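PDB 5HGC: serpin from Taeniopygia guttata, which binds cortisol in a pocket and probably inhibits serine proteases. Local coordinates for residues A[269-274]-A[347-352]; A[219-224]-A[242-247]; A[212-217]-A[265-270]; A[151-156]-A[172-177]. All coordinates share one frame; numbering follows the deposited sequence.

Contact 1 of 4, residues A[269-274]-A[347-352]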
# COMPACT_ATOMS: atom_id res chain seq x y z
N MET A 269 -15.68 23.24 -7.62
CA MET A 269 -15.53 22.53 -8.90
C MET A 269 -16.53 21.43 -9.12
O MET A 269 -17.20 20.94 -8.17
CB MET A 269 -14.12 21.93 -9.04
CG MET A 269 -13.81 20.83 -8.04
SD MET A 269 -12.15 20.12 -8.18
CE MET A 269 -11.20 21.37 -7.33
N ASN A 270 -16.59 21.01 -10.37
CA ASN A 270 -17.29 19.82 -10.76
C ASN A 270 -16.28 18.72 -10.83
O ASN A 270 -15.24 18.87 -11.54
CB ASN A 270 -17.91 20.04 -12.11
CG ASN A 270 -18.98 21.10 -12.04
OD1 ASN A 270 -19.93 20.95 -11.26
ND2 ASN A 270 -18.79 22.20 -12.74
N LEU A 271 -16.55 17.66 -10.07
CA LEU A 271 -15.60 16.55 -9.91
C LEU A 271 -16.26 15.29 -10.41
O LEU A 271 -17.38 14.94 -9.99
CB LEU A 271 -15.09 16.38 -8.47
CG LEU A 271 -13.96 15.35 -8.28
CD1 LEU A 271 -12.67 15.61 -9.07
CD2 LEU A 271 -13.67 15.22 -6.78
N TYR A 272 -15.54 14.65 -11.34
CA TYR A 272 -15.93 13.41 -11.90
C TYR A 272 -14.84 12.41 -11.58
O TYR A 272 -13.65 12.62 -11.90
CB TYR A 272 -16.12 13.53 -13.41
CG TYR A 272 -17.36 14.29 -13.81
CD1 TYR A 272 -18.59 13.64 -13.96
CD2 TYR A 272 -17.30 15.66 -14.04
CE1 TYR A 272 -19.73 14.34 -14.32
CE2 TYR A 272 -18.42 16.37 -14.41
CZ TYR A 272 -19.63 15.70 -14.55
OH TYR A 272 -20.75 16.42 -14.87
N PHE A 273 -15.23 11.32 -10.94
CA PHE A 273 -14.27 10.34 -10.47
C PHE A 273 -14.85 8.95 -10.56
O PHE A 273 -15.96 8.76 -10.16
CB PHE A 273 -13.80 10.63 -9.04
CG PHE A 273 -12.61 9.82 -8.65
CD1 PHE A 273 -11.38 10.07 -9.23
CD2 PHE A 273 -12.74 8.77 -7.75
CE1 PHE A 273 -10.27 9.32 -8.90
CE2 PHE A 273 -11.63 7.98 -7.41
CZ PHE A 273 -10.38 8.26 -7.98
N PRO A 274 -14.11 7.98 -11.11
CA PRO A 274 -14.77 6.67 -11.32
C PRO A 274 -15.11 5.87 -10.01
O PRO A 274 -14.35 5.92 -9.05
CB PRO A 274 -13.76 5.90 -12.16
CG PRO A 274 -12.45 6.53 -11.88
CD PRO A 274 -12.73 7.98 -11.63
N PRO A 347 -14.76 25.36 -12.50
CA PRO A 347 -13.95 24.33 -13.23
C PRO A 347 -14.60 22.95 -13.14
O PRO A 347 -15.43 22.70 -12.24
CB PRO A 347 -12.61 24.33 -12.51
CG PRO A 347 -12.84 25.10 -11.27
CD PRO A 347 -13.98 26.06 -11.47
N THR A 348 -14.27 22.09 -14.11
CA THR A 348 -14.66 20.70 -14.09
C THR A 348 -13.37 19.89 -14.18
O THR A 348 -12.56 20.16 -15.06
CB THR A 348 -15.54 20.38 -15.31
OG1 THR A 348 -16.71 21.17 -15.24
CG2 THR A 348 -15.98 18.93 -15.36
N ILE A 349 -13.17 18.94 -13.27
CA ILE A 349 -12.05 17.97 -13.35
C ILE A 349 -12.65 16.58 -13.50
O ILE A 349 -13.51 16.17 -12.71
CB ILE A 349 -11.14 17.96 -12.10
CG1 ILE A 349 -10.65 19.38 -11.72
CG2 ILE A 349 -9.97 16.98 -12.25
CD1 ILE A 349 -9.86 20.13 -12.79
N GLU A 350 -12.21 15.87 -14.53
CA GLU A 350 -12.77 14.56 -14.82
C GLU A 350 -11.68 13.49 -14.92
O GLU A 350 -10.83 13.55 -15.79
CB GLU A 350 -13.62 14.62 -16.08
CG GLU A 350 -14.08 13.24 -16.50
CD GLU A 350 -15.16 13.24 -17.56
OE1 GLU A 350 -15.17 14.16 -18.42
OE2 GLU A 350 -15.99 12.29 -17.49
N PHE A 351 -11.66 12.54 -14.00
CA PHE A 351 -10.61 11.52 -14.04
C PHE A 351 -11.06 10.46 -15.03
O PHE A 351 -11.76 9.50 -14.69
CB PHE A 351 -10.40 10.95 -12.64
CG PHE A 351 -9.57 11.85 -11.77
CD1 PHE A 351 -10.15 13.00 -11.16
CD2 PHE A 351 -8.21 11.58 -11.57
CE1 PHE A 351 -9.39 13.87 -10.38
CE2 PHE A 351 -7.45 12.44 -10.78
CZ PHE A 351 -8.02 13.59 -10.19
N SER A 352 -10.75 10.69 -16.29
CA SER A 352 -11.31 9.84 -17.30
C SER A 352 -10.19 9.35 -18.20
O SER A 352 -10.42 8.82 -19.26
CB SER A 352 -12.40 10.58 -18.08
OG SER A 352 -11.79 11.62 -18.82
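Phe-351 presents its ring face to strand 269-274. The edge of Phe-273 is directed at that face in a T-shaped pair, with centroids 5.3 Å apart, planes at 77° and Phe-273 CD1 3.6 Å from Phe-351 CG. At the rim of the Phe-351 ring, CE1 lies 3.9 Å from Leu-271 CD1, and Phe-355 adds another edge-to-face partner from outside. Ile-349 is on the same face as Leu-271; its CG1 reaches Met-269 SD at 3.9 Å.

Tyr-272 leaves by the other face. Its CG stands beside the backbone N (chi1 -72°), which brings the ring edge to Thr-348, with Tyr-272 CE2 3.7 Å from Thr-348 CG2, while its CB packs on Glu-350 CG. Arg-191 serves both residues, by cation-pi on Tyr-272 and by a salt bridge to Glu-350.

Between the faces the strands run parallel, 9° apart, and pair through Asn-270 N to Pro-347 O (2.8 Å), Ile-349 N to Asn-270 O (2.7 Å), Tyr-272 N to Ile-349 O (2.9 Å) and Phe-351 N to Tyr-272 O. The chemistry divides by face: the apolar Leu-271 side suits the buried interior, whereas the Tyr-272 side, with Asn-270, Thr-348 and Glu-350, is polar and finds partners in Arg-191 and Tyr-207.

Contact 2 of 4, residues A[219-224]-A[242-247]; sequences ELSCTV and KGKMKQ. With SO4 (sulfate ion), chain E.
Lys-244 lays the methylene part of its side chain along Ser-221. Its CG is 3.8 Å from Ser-221 CB, and farther out both CD and CE stand 3.6 Å from Ser-221 OG. With CG beside its own backbone N (chi1 -65°) and a sharp bend at chi2 (-91°), the lysine first heads for the serine and then turns, so that its end leads away. The contact is therefore made by the aliphatic chain and not by the ammonium group; Ser-221 OG instead has a weak hydrogen bond to Glu-218 O. Cutting Lys-244 back to an alanine would remove CG, CD and CE, and is likely to leave Ser-221 without its methylene cover.

Beside this pair, Leu-220, the residue before Ser-221, meets Gln-247 at about a right angle, the leucine CD2 resting 3.7 Å from Gln-247 NE2. The apolar end of Leu-220 also packs on Leu-248 and Thr-251 of the same helix.

At the start of helix 245-251 a sulfate, probably from the crystallisation liquor, accepts hydrogen bonds from two backbone amides: Gly-243 N to O1 at 3.0 Å and Met-245 N to O2 at 2.9 Å. Gly-243 has phi +90°, where a side chain would jam against the preceding carbonyl.

The contact thus lies between two recognised motifs: an anion bound at the N-terminal end of helix 245-251, and a G1 beta bulge formed by Ser-221 and Cys-222 opposite Asp-217 as strand 222-228 begins.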
# COMPACT_ATOMS: atom_id res chain seq x y z
N GLU A 219 5.45 22.09 -13.82
CA GLU A 219 6.61 21.17 -13.85
C GLU A 219 6.18 19.74 -14.18
O GLU A 219 6.78 19.11 -15.06
CB GLU A 219 7.33 21.14 -12.50
CG GLU A 219 7.68 22.47 -11.86
CD GLU A 219 9.00 22.41 -11.10
OE1 GLU A 219 9.66 21.33 -11.10
OE2 GLU A 219 9.38 23.44 -10.49
N LEU A 220 5.14 19.24 -13.49
CA LEU A 220 4.76 17.87 -13.73
C LEU A 220 3.58 17.66 -14.65
O LEU A 220 3.35 16.52 -15.09
CB LEU A 220 4.67 17.07 -12.44
CG LEU A 220 5.98 17.00 -11.64
CD1 LEU A 220 5.75 16.16 -10.41
CD2 LEU A 220 7.10 16.37 -12.44
N SER A 221 2.84 18.73 -14.96
CA SER A 221 1.68 18.64 -15.87
C SER A 221 0.57 17.75 -15.32
O SER A 221 -0.04 16.92 -16.04
CB SER A 221 2.11 18.18 -17.28
OG SER A 221 3.41 18.66 -17.58
N CYS A 222 0.29 17.98 -14.03
CA CYS A 222 -0.59 17.15 -13.21
C CYS A 222 -1.64 17.97 -12.53
O CYS A 222 -1.30 18.95 -11.87
CB CYS A 222 0.20 16.59 -12.04
SG CYS A 222 1.20 15.25 -12.51
N THR A 223 -2.86 17.49 -12.56
CA THR A 223 -3.88 18.06 -11.72
C THR A 223 -3.91 17.19 -10.49
O THR A 223 -3.94 16.01 -10.61
CB THR A 223 -5.22 18.07 -12.46
OG1 THR A 223 -5.07 18.88 -13.62
CG2 THR A 223 -6.30 18.65 -11.61
N VAL A 224 -3.89 17.80 -9.30
CA VAL A 224 -3.97 17.10 -8.01
C VAL A 224 -5.27 17.47 -7.33
O VAL A 224 -5.53 18.65 -7.12
CB VAL A 224 -2.78 17.47 -7.08
CG1 VAL A 224 -2.82 16.65 -5.77
CG2 VAL A 224 -1.45 17.27 -7.83
N LYS A 242 -2.23 13.78 -20.89
CA LYS A 242 -1.85 12.80 -21.96
C LYS A 242 -0.37 13.00 -22.36
O LYS A 242 0.05 14.11 -22.64
CB LYS A 242 -2.77 12.86 -23.20
N GLY A 243 0.41 11.92 -22.29
CA GLY A 243 1.84 11.94 -22.58
C GLY A 243 2.73 12.23 -21.38
O GLY A 243 3.93 12.26 -21.53
N LYS A 244 2.17 12.42 -20.19
CA LYS A 244 3.02 12.83 -19.05
C LYS A 244 3.16 11.83 -17.89
O LYS A 244 3.90 12.07 -16.94
CB LYS A 244 2.65 14.24 -18.58
CG LYS A 244 2.97 15.28 -19.65
CD LYS A 244 4.38 15.84 -19.51
CE LYS A 244 4.62 16.99 -20.48
NZ LYS A 244 4.74 16.48 -21.87
N MET A 245 2.49 10.69 -18.00
CA MET A 245 2.59 9.62 -17.00
C MET A 245 4.02 9.10 -16.77
O MET A 245 4.45 9.10 -15.62
CB MET A 245 1.60 8.50 -17.30
CG MET A 245 1.55 7.38 -16.26
SD MET A 245 0.86 7.90 -14.66
CE MET A 245 -0.91 7.73 -15.02
N LYS A 246 4.75 8.70 -17.84
CA LYS A 246 6.14 8.14 -17.71
C LYS A 246 6.96 9.11 -16.87
O LYS A 246 7.65 8.72 -15.91
CB LYS A 246 6.84 7.78 -19.06
N GLN A 247 6.82 10.39 -17.18
CA GLN A 247 7.60 11.43 -16.53
C GLN A 247 7.27 11.56 -15.01
O GLN A 247 8.19 11.63 -14.17
CB GLN A 247 7.41 12.75 -17.29
CG GLN A 247 8.54 13.76 -17.14
CD GLN A 247 8.16 15.00 -16.30
OE1 GLN A 247 7.07 15.60 -16.49
NE2 GLN A 247 9.08 15.40 -15.39
S SO4 E . 0.63 8.46 -21.07
O1 SO4 E . -0.23 9.04 -22.12
O2 SO4 E . 1.52 9.51 -20.52
O3 SO4 E . -0.31 7.90 -20.05
O4 SO4 E . 1.52 7.40 -21.63

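Contact 3 of 4, residues A[212-217]-A[265-270]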
# COMPACT_ATOMS: atom_id res chain seq x y z
N PHE A 212 -12.96 21.36 -3.12
CA PHE A 212 -11.98 20.33 -2.86
C PHE A 212 -10.56 20.87 -2.92
O PHE A 212 -10.27 21.81 -3.69
CB PHE A 212 -12.13 19.23 -3.87
CG PHE A 212 -13.53 18.71 -3.97
CD1 PHE A 212 -14.10 17.99 -2.91
CD2 PHE A 212 -14.28 18.93 -5.11
CE1 PHE A 212 -15.42 17.52 -3.01
CE2 PHE A 212 -15.58 18.44 -5.24
CZ PHE A 212 -16.17 17.75 -4.18
N ASP A 213 -9.66 20.26 -2.15
CA ASP A 213 -8.26 20.58 -2.20
C ASP A 213 -7.81 20.32 -3.61
O ASP A 213 -8.15 19.29 -4.21
CB ASP A 213 -7.47 19.80 -1.16
CG ASP A 213 -7.72 20.33 0.28
OD1 ASP A 213 -8.57 21.25 0.48
OD2 ASP A 213 -7.09 19.84 1.24
N PHE A 214 -7.10 21.30 -4.15
CA PHE A 214 -6.69 21.29 -5.54
C PHE A 214 -5.32 21.91 -5.69
O PHE A 214 -4.96 22.82 -4.94
CB PHE A 214 -7.71 22.08 -6.36
CG PHE A 214 -7.32 22.24 -7.78
CD1 PHE A 214 -6.49 23.35 -8.19
CD2 PHE A 214 -7.74 21.31 -8.73
CE1 PHE A 214 -6.07 23.47 -9.52
CE2 PHE A 214 -7.35 21.45 -10.08
CZ PHE A 214 -6.52 22.51 -10.48
N TYR A 215 -4.55 21.41 -6.66
CA TYR A 215 -3.30 22.04 -7.06
C TYR A 215 -2.93 21.56 -8.42
O TYR A 215 -3.12 20.39 -8.70
CB TYR A 215 -2.18 21.67 -6.09
CG TYR A 215 -0.83 22.24 -6.48
CD1 TYR A 215 -0.59 23.63 -6.46
CD2 TYR A 215 0.21 21.40 -6.91
CE1 TYR A 215 0.64 24.15 -6.84
CE2 TYR A 215 1.43 21.92 -7.29
CZ TYR A 215 1.63 23.30 -7.24
OH TYR A 215 2.84 23.80 -7.61
N PHE A 216 -2.41 22.46 -9.27
CA PHE A 216 -1.86 22.09 -10.57
C PHE A 216 -0.37 22.29 -10.49
O PHE A 216 0.00 23.39 -10.12
CB PHE A 216 -2.49 23.00 -11.68
CG PHE A 216 -2.05 22.63 -13.10
CD1 PHE A 216 -2.66 21.55 -13.80
CD2 PHE A 216 -1.00 23.33 -13.75
CE1 PHE A 216 -2.25 21.17 -15.12
CE2 PHE A 216 -0.60 22.96 -15.05
CZ PHE A 216 -1.22 21.88 -15.73
N ASP A 217 0.51 21.30 -10.75
CA ASP A 217 1.91 21.73 -11.14
C ASP A 217 2.21 21.72 -12.61
O ASP A 217 1.91 20.72 -13.31
CB ASP A 217 3.10 21.14 -10.35
CG ASP A 217 3.12 19.69 -10.30
OD1 ASP A 217 2.15 19.13 -10.84
OD2 ASP A 217 4.05 19.10 -9.68
N PHE A 265 -5.30 24.10 -2.15
CA PHE A 265 -6.25 25.13 -1.68
C PHE A 265 -7.59 24.64 -2.10
O PHE A 265 -7.71 24.01 -3.16
CB PHE A 265 -5.97 26.51 -2.29
CG PHE A 265 -5.93 26.53 -3.84
CD1 PHE A 265 -4.74 26.14 -4.57
CD2 PHE A 265 -7.06 26.99 -4.59
CE1 PHE A 265 -4.70 26.19 -5.99
CE2 PHE A 265 -7.02 27.03 -6.01
CZ PHE A 265 -5.85 26.62 -6.70
N GLN A 266 -8.60 24.89 -1.27
CA GLN A 266 -10.00 24.56 -1.59
C GLN A 266 -10.46 25.38 -2.78
O GLN A 266 -10.29 26.59 -2.79
CB GLN A 266 -10.90 24.81 -0.38
CG GLN A 266 -10.55 23.95 0.83
CD GLN A 266 -11.67 23.07 1.30
OE1 GLN A 266 -12.48 23.50 2.11
NE2 GLN A 266 -11.72 21.82 0.81
N ARG A 267 -10.98 24.69 -3.80
CA ARG A 267 -11.50 25.27 -5.03
C ARG A 267 -12.86 24.65 -5.29
O ARG A 267 -13.03 23.43 -5.25
CB ARG A 267 -10.55 24.92 -6.16
CG ARG A 267 -10.61 25.80 -7.40
CD ARG A 267 -9.66 25.26 -8.44
NE ARG A 267 -9.55 26.09 -9.65
CZ ARG A 267 -9.36 25.61 -10.90
NH1 ARG A 267 -9.30 24.29 -11.16
NH2 ARG A 267 -9.28 26.47 -11.91
N PHE A 268 -13.87 25.48 -5.53
CA PHE A 268 -15.17 24.95 -5.93
C PHE A 268 -15.12 24.44 -7.40
O PHE A 268 -14.54 25.09 -8.30
CB PHE A 268 -16.22 26.02 -5.75
CG PHE A 268 -17.61 25.55 -5.95
CD1 PHE A 268 -18.35 25.05 -4.86
CD2 PHE A 268 -18.20 25.61 -7.22
CE1 PHE A 268 -19.68 24.62 -5.05
CE2 PHE A 268 -19.49 25.18 -7.42
CZ PHE A 268 -20.25 24.68 -6.34
N MET A 269 -15.68 23.24 -7.62
CA MET A 269 -15.53 22.53 -8.90
C MET A 269 -16.53 21.43 -9.12
O MET A 269 -17.20 20.94 -8.17
CB MET A 269 -14.12 21.93 -9.04
CG MET A 269 -13.81 20.83 -8.04
SD MET A 269 -12.15 20.12 -8.18
CE MET A 269 -11.20 21.37 -7.33
N ASN A 270 -16.59 21.01 -10.37
CA ASN A 270 -17.29 19.82 -10.76
C ASN A 270 -16.28 18.72 -10.83
O ASN A 270 -15.24 18.87 -11.54
CB ASN A 270 -17.91 20.04 -12.11
CG ASN A 270 -18.98 21.10 -12.04
OD1 ASN A 270 -19.93 20.95 -11.26
ND2 ASN A 270 -18.79 22.20 -12.74
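Phe-214 and Phe-265 exchange backbone hydrogen bonds, Phe-214 N to Phe-265 O at 2.9 Å and Phe-265 N to Phe-214 O at 3.1 Å. Phe-212 N to Arg-267 O and Arg-267 N to Phe-212 O are both 3.0 Å. In the non-hydrogen-bonded pair between them, Gln-266 NE2 gives a weak bond to Asp-213 OD1 (3.2 Å, 128° at the hydrogen); the stronger partner of this aspartate is Arg-226, a cortisol-pocket residue that forms a salt bridge with OD2.

On the opposite face, Arg-267 extends over the Phe-214 ring. Its CZ is 4.4 Å from the ring centroid in a cation-pi contact, and CD makes a CH-pi contact. The Phe-214 edge points to the face of Phe-265 with planes at 76°, and Met-269 CE reaches Phe-214 CB at 3.7 Å. Replacing Phe-214 by an alanine would probably deprive the guanidinium of its ring and open a gap between Phe-265 and Met-269. Phe-212 CD2 meets Met-269 CG at 3.5 Å, the sulfur lying at the ring edge in a Met-aromatic contact.

The segment axes cross at 104°, so this is a short antiparallel ladder between strongly twisted strands, joining the first strand of serpin sheet B to the second strand of sheet C.

Contact 4 of 4, residues A[151-156]-A[172-177]; sequences HGKITN and FVYFKG
The hydroxyl of Tyr-174, whose ring lies under the Lys-153 side chain, is hydrogen-bonded to Asp-324 OD2 on the neighbouring strand 316-325. That bond holds the outer end of the ring, while Lys-153 occupies one face. Its CG sits 3.7 Å from the ring centroid and only 2° off the normal, a CH-pi contact over the very centre. The rest of the lysine follows the ring outward: Lys-153 CB is 3.6 Å from Tyr-174 CD1, Lys-153 CD is 3.8 Å from Tyr-174 CZ, and Lys-153 CE passes 4.0 Å from Tyr-174 OH. A bend at chi2 (-65°), with an extended chain beyond it, is what lays these methylenes over the ring. The ammonium group is carried past the phenol, Lys-153 NZ ending 6.6 Å from NZ of Lys-176, a like charge that has its own salt bridge to Asp-326.

Beside it, Ile-154 pushes CD1 against the strand backbone, 3.7 Å from Val-173 O, with Phe-172 CB at 4.2 Å and Tyr-174 CB slightly farther. Its amide N is bonded to Thr-150 OG1. The preceding helix 135-149 ends in a Schellman motif, His-151 taking positive phi (45°) and Gly-152 N reaching Glu-147 O.

The contact rests on methylene, methyl and ring surfaces. This is consistent with serpin architecture, in which the chain leaving helix F lies over strand 3 of sheet A, a region that in inhibitory serpins is thought to move when the reactive loop inserts: the contact itself has no hydrogen bond to break, although Tyr-174 OH is still tied to Asp-324.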
# COMPACT_ATOMS: atom_id res chain seq x y z
N HIS A 151 -12.75 -11.33 5.65
CA HIS A 151 -14.22 -11.41 5.55
C HIS A 151 -14.70 -11.53 4.10
O HIS A 151 -15.69 -10.95 3.73
CB HIS A 151 -14.92 -10.28 6.33
CG HIS A 151 -14.66 -10.35 7.80
ND1 HIS A 151 -14.81 -9.27 8.64
CD2 HIS A 151 -14.20 -11.35 8.59
CE1 HIS A 151 -14.49 -9.61 9.87
NE2 HIS A 151 -14.12 -10.87 9.87
N GLY A 152 -13.94 -12.27 3.30
CA GLY A 152 -14.36 -12.58 1.98
C GLY A 152 -13.73 -11.69 0.95
O GLY A 152 -13.68 -12.08 -0.19
N LYS A 153 -13.18 -10.55 1.36
CA LYS A 153 -12.69 -9.52 0.40
C LYS A 153 -11.49 -9.87 -0.45
O LYS A 153 -11.29 -9.26 -1.49
CB LYS A 153 -12.44 -8.19 1.11
CG LYS A 153 -13.67 -7.65 1.84
CD LYS A 153 -14.84 -7.29 0.91
CE LYS A 153 -16.00 -6.72 1.73
NZ LYS A 153 -17.11 -6.22 0.88
N ILE A 154 -10.66 -10.80 0.01
CA ILE A 154 -9.49 -11.23 -0.74
C ILE A 154 -9.48 -12.75 -0.67
O ILE A 154 -9.54 -13.31 0.43
CB ILE A 154 -8.16 -10.74 -0.15
CG1 ILE A 154 -8.07 -9.22 -0.14
CG2 ILE A 154 -6.99 -11.28 -0.97
CD1 ILE A 154 -6.76 -8.67 0.43
N THR A 155 -9.41 -13.38 -1.84
CA THR A 155 -9.31 -14.84 -1.95
C THR A 155 -8.08 -15.12 -2.84
O THR A 155 -7.49 -14.20 -3.43
CB THR A 155 -10.59 -15.41 -2.61
OG1 THR A 155 -10.75 -14.76 -3.86
CG2 THR A 155 -11.88 -15.11 -1.80
N ASN A 156 -7.70 -16.38 -2.97
CA ASN A 156 -6.66 -16.77 -3.97
C ASN A 156 -5.36 -16.00 -3.93
O ASN A 156 -4.85 -15.63 -4.99
CB ASN A 156 -7.16 -16.70 -5.43
CG ASN A 156 -8.37 -17.58 -5.70
OD1 ASN A 156 -8.56 -18.63 -5.07
ND2 ASN A 156 -9.19 -17.15 -6.66
N PHE A 172 -1.16 -8.84 3.25
CA PHE A 172 -2.35 -8.54 2.53
C PHE A 172 -3.16 -7.51 3.30
O PHE A 172 -3.04 -7.39 4.50
CB PHE A 172 -3.13 -9.81 2.26
CG PHE A 172 -3.35 -10.66 3.48
CD1 PHE A 172 -2.31 -11.47 4.00
CD2 PHE A 172 -4.61 -10.68 4.11
CE1 PHE A 172 -2.53 -12.25 5.14
CE2 PHE A 172 -4.82 -11.49 5.25
CZ PHE A 172 -3.79 -12.27 5.76
N VAL A 173 -4.00 -6.80 2.57
CA VAL A 173 -4.75 -5.65 3.15
C VAL A 173 -5.85 -5.28 2.18
O VAL A 173 -5.60 -5.19 0.98
CB VAL A 173 -3.84 -4.44 3.48
CG1 VAL A 173 -3.01 -4.05 2.27
CG2 VAL A 173 -4.66 -3.31 4.05
N TYR A 174 -7.05 -5.15 2.72
CA TYR A 174 -8.22 -4.66 2.00
C TYR A 174 -8.64 -3.32 2.67
O TYR A 174 -8.57 -3.18 3.91
CB TYR A 174 -9.41 -5.65 2.04
CG TYR A 174 -10.74 -5.02 1.63
CD1 TYR A 174 -11.15 -4.98 0.26
CD2 TYR A 174 -11.61 -4.42 2.59
CE1 TYR A 174 -12.38 -4.43 -0.12
CE2 TYR A 174 -12.82 -3.82 2.20
CZ TYR A 174 -13.19 -3.83 0.87
OH TYR A 174 -14.38 -3.26 0.51
N PHE A 175 -9.08 -2.35 1.85
CA PHE A 175 -9.60 -1.11 2.38
C PHE A 175 -10.76 -0.63 1.54
O PHE A 175 -10.79 -0.81 0.30
CB PHE A 175 -8.45 -0.06 2.46
CG PHE A 175 -8.86 1.29 3.05
CD1 PHE A 175 -9.09 1.44 4.44
CD2 PHE A 175 -9.03 2.41 2.23
CE1 PHE A 175 -9.47 2.68 4.99
CE2 PHE A 175 -9.41 3.65 2.77
CZ PHE A 175 -9.64 3.79 4.16
N LYS A 176 -11.73 -0.03 2.21
CA LYS A 176 -12.77 0.80 1.58
C LYS A 176 -12.99 1.99 2.50
O LYS A 176 -13.30 1.86 3.72
CB LYS A 176 -14.06 0.03 1.36
CG LYS A 176 -15.24 0.88 0.89
CD LYS A 176 -16.27 0.00 0.16
CE LYS A 176 -17.43 0.84 -0.30
NZ LYS A 176 -18.67 0.07 -0.60
N GLY A 177 -12.79 3.17 1.96
CA GLY A 177 -12.93 4.30 2.83
C GLY A 177 -14.36 4.79 2.82
O GLY A 177 -15.10 4.60 1.84

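How the contacts relate
Contacts 1 and 3 share Met-269 and Asn-270 on strand 265-283, and their centres are 11 Å apart. Contact 2 adjoins contact 3 through the hairpin of strands 211-217 and 222-228, where Val-224 N lies 2.8 Å from Tyr-215 O, a probable hydrogen bond. It also touches contact 1, Ile-349 CD1 being 4.0 Å from Thr-223 CG2. These three form one continuous region, whereas contact 4 stands apart, its nearest atoms about 10 Å from contact 1, 14 Å from contact 3 and 17 Å from contact 2. The bound cortisol is about 6 Å from the side chain of Asp-213 in contact 3 and about 13 Å from that of Leu-220 in contact 2.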